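PDB 2VVF: major capsid protein P2 from Pseudoalteromonas phage pm2, which forms the outer protein shell of this lipid-containing marine bacteriophage as a homotrimeric, double jelly-roll major capsid protein. Local coordinates for residues P141-M146 / E259-W264. Numbering follows the deposited sequence.
Sequences PSWLTM and EYMGVW. With CA (calcium ion), chain G.
Tyr260 and Met146 exchange two backbone hydrogen bonds, Tyr260 N to Met146 O (3.0 Å) and Met146 N to Tyr260 O (2.9 Å), and so join two antiparallel strands. Just before this pair, Glu259 turns its carboxylate to His176. The Tyr260 ring presents an edge to Met146 O, and its hydroxyl bonds to Pro165 O. Met261 lies on the other face of the sheet with Thr145, a non-hydrogen-bonded pair, and both side chains pack on Phe104. Gly262 is where the Trp143 indole lies across the neighbouring strand: Gly262 CA sits 3.7 Å from the centroid of the Trp143 six-membered ring, 16° off its normal, a CH-pi contact. The Trp143 chi1 of -98°, well away from a staggered value, swings the ring over the glycine. Gly262 O accepts from Leu144 N at 3.1 Å, while the return bond from Gly262 N to Leu144 O is weak. Val263, paired with Trp143, has its CG2 3.5 Å from Trp143 CD1, at the pyrrole side of the indole. At Trp264 the two segments are tied once more, Trp264 N meeting Ser142 O at 2.8 Å in a nearly straight bond (177°), and a water links Trp264 O to Ser142 N. The Trp264 ring packs on Pro141, where Trp264 CE3 lies 3.6 Å from Pro141 CG. Met146 CE comes to the edge of the same ring. Pro141 O and Trp143 O bind the calcium ion together with Ala105 O from the N-terminal half. Strand 252-263 runs between strands 143-154 and 171-178 of the second jelly roll, while Leu144, Met146 and Trp264 rest on Leu56 of strand 54-59 in the first.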
loop_
_atom_site.group_PDB
_atom_site.type_symbol
_atom_site.label_atom_id
_atom_site.label_comp_id
_atom_site.label_asym_id
_atom_site.label_seq_id
_atom_site.Cartn_x
_atom_site.Cartn_y
_atom_site.Cartn_z
ATOM N N PRO A 141 -1.401 13.535 -25.270
ATOM C CA PRO A 141 -2.121 13.910 -24.060
ATOM C C PRO A 141 -2.926 12.710 -23.562
ATOM O O PRO A 141 -2.871 12.360 -22.385
ATOM C CB PRO A 141 -3.046 15.022 -24.549
ATOM C CG PRO A 141 -2.263 15.688 -25.637
ATOM C CD PRO A 141 -1.346 14.644 -26.239
ATOM N N SER A 142 -3.628 12.055 -24.483
ATOM C CA SER A 142 -4.397 10.855 -24.168
ATOM C C SER A 142 -5.301 10.991 -22.939
ATOM O O SER A 142 -5.912 12.038 -22.717
ATOM C CB SER A 142 -3.455 9.658 -24.018
ATOM O OG SER A 142 -4.164 8.480 -23.678
ATOM N N TRP A 143 -5.396 9.919 -22.157
ATOM C CA TRP A 143 -6.232 9.901 -20.957
ATOM C C TRP A 143 -5.755 10.901 -19.910
ATOM O O TRP A 143 -4.639 10.799 -19.404
ATOM C CB TRP A 143 -6.286 8.493 -20.357
ATOM C CG TRP A 143 -7.506 7.727 -20.759
ATOM C CD1 TRP A 143 -7.632 6.888 -21.828
ATOM C CD2 TRP A 143 -8.792 7.770 -20.127
ATOM N NE1 TRP A 143 -8.915 6.396 -21.894
ATOM C CE2 TRP A 143 -9.646 6.925 -20.863
ATOM C CE3 TRP A 143 -9.298 8.432 -19.005
ATOM C CZ2 TRP A 143 -10.979 6.724 -20.511
ATOM C CZ3 TRP A 143 -10.623 8.234 -18.661
ATOM C CH2 TRP A 143 -11.447 7.385 -19.411
ATOM N N LEU A 144 -6.615 11.859 -19.580
ATOM C CA LEU A 144 -6.282 12.888 -18.603
ATOM C C LEU A 144 -7.435 13.118 -17.632
ATOM O O LEU A 144 -8.591 12.839 -17.949
ATOM C CB LEU A 144 -5.969 14.204 -19.323
ATOM C CG LEU A 144 -4.508 14.602 -19.549
ATOM C CD1 LEU A 144 -3.600 13.390 -19.578
ATOM C CD2 LEU A 144 -4.371 15.409 -20.831
ATOM N N THR A 145 -7.114 13.655 -16.459
ATOM C CA THR A 145 -8.120 13.998 -15.459
ATOM C C THR A 145 -8.527 15.445 -15.719
ATOM O O THR A 145 -7.671 16.320 -15.852
ATOM C CB THR A 145 -7.575 13.842 -14.025
ATOM O OG1 THR A 145 -7.299 12.462 -13.760
ATOM C CG2 THR A 145 -8.585 14.357 -13.012
ATOM N N MET A 146 -9.829 15.693 -15.820
ATOM C CA MET A 146 -10.320 17.039 -16.089
ATOM C C MET A 146 -11.201 17.557 -14.962
ATOM O O MET A 146 -12.401 17.294 -14.926
ATOM C CB MET A 146 -11.065 17.081 -17.426
ATOM C CG MET A 146 -10.167 16.840 -18.626
ATOM S SD MET A 146 -10.993 15.951 -19.949
ATOM C CE MET A 146 -9.577 15.311 -20.868
ATOM N N GLU A 259 -14.698 15.496 -11.125
ATOM C CA GLU A 259 -13.467 14.995 -11.718
ATOM C C GLU A 259 -13.797 14.121 -12.921
ATOM O O GLU A 259 -14.122 12.943 -12.774
ATOM C CB GLU A 259 -12.667 14.190 -10.693
ATOM C CG GLU A 259 -12.075 15.027 -9.573
ATOM C CD GLU A 259 -11.200 14.213 -8.641
ATOM O OE1 GLU A 259 -10.070 13.862 -9.040
ATOM O OE2 GLU A 259 -11.646 13.915 -7.513
ATOM N N TYR A 260 -13.736 14.711 -14.108
ATOM C CA TYR A 260 -14.022 13.984 -15.336
ATOM C C TYR A 260 -12.768 13.260 -15.812
ATOM O O TYR A 260 -11.663 13.539 -15.347
ATOM C CB TYR A 260 -14.511 14.940 -16.427
ATOM C CG TYR A 260 -15.901 15.486 -16.195
ATOM C CD1 TYR A 260 -17.024 14.763 -16.573
ATOM C CD2 TYR A 260 -16.090 16.739 -15.623
ATOM C CE1 TYR A 260 -18.295 15.267 -16.374
ATOM C CE2 TYR A 260 -17.357 17.249 -15.421
ATOM C CZ TYR A 260 -18.455 16.509 -15.796
ATOM O OH TYR A 260 -19.716 17.015 -15.593
ATOM N N MET A 261 -12.949 12.338 -16.751
ATOM C CA MET A 261 -11.843 11.577 -17.314
ATOM C C MET A 261 -12.164 11.211 -18.757
ATOM O O MET A 261 -13.310 10.916 -19.092
ATOM C CB MET A 261 -11.615 10.292 -16.513
ATOM C CG MET A 261 -10.996 10.491 -15.144
ATOM S SD MET A 261 -10.814 8.924 -14.267
ATOM C CE MET A 261 -12.388 8.150 -14.622
ATOM N N GLY A 262 -11.144 11.208 -19.606
ATOM C CA GLY A 262 -11.327 10.857 -21.007
ATOM C C GLY A 262 -10.067 11.172 -21.809
ATOM O O GLY A 262 -9.162 11.832 -21.317
ATOM N N VAL A 263 -10.009 10.671 -23.033
ATOM C CA VAL A 263 -8.900 10.903 -23.949
ATOM C C VAL A 263 -9.033 12.333 -24.437
ATOM O O VAL A 263 -10.038 12.716 -25.048
ATOM C CB VAL A 263 -8.917 9.904 -25.143
ATOM C CG1 VAL A 263 -7.840 10.224 -26.138
ATOM C CG2 VAL A 263 -8.832 8.455 -24.661
ATOM N N TRP A 264 -8.020 13.127 -24.125
ATOM C CA TRP A 264 -8.018 14.521 -24.512
ATOM C C TRP A 264 -8.151 14.692 -26.018
ATOM O O TRP A 264 -7.488 14.011 -26.800
ATOM C CB TRP A 264 -6.761 15.225 -24.006
ATOM C CG TRP A 264 -6.797 16.706 -24.229
ATOM C CD1 TRP A 264 -7.395 17.642 -23.435
ATOM C CD2 TRP A 264 -6.238 17.422 -25.340
ATOM N NE1 TRP A 264 -7.231 18.896 -23.974
ATOM C CE2 TRP A 264 -6.523 18.789 -25.142
ATOM C CE3 TRP A 264 -5.517 17.040 -26.477
ATOM C CZ2 TRP A 264 -6.112 19.774 -26.038
ATOM C CZ3 TRP A 264 -5.112 18.021 -27.365
ATOM C CH2 TRP A 264 -5.412 19.371 -27.141
HETATM CA CA CA G . -2.170 10.560 -20.602
HETATM O O HOH W 1 -4.638 12.889 -27.188
#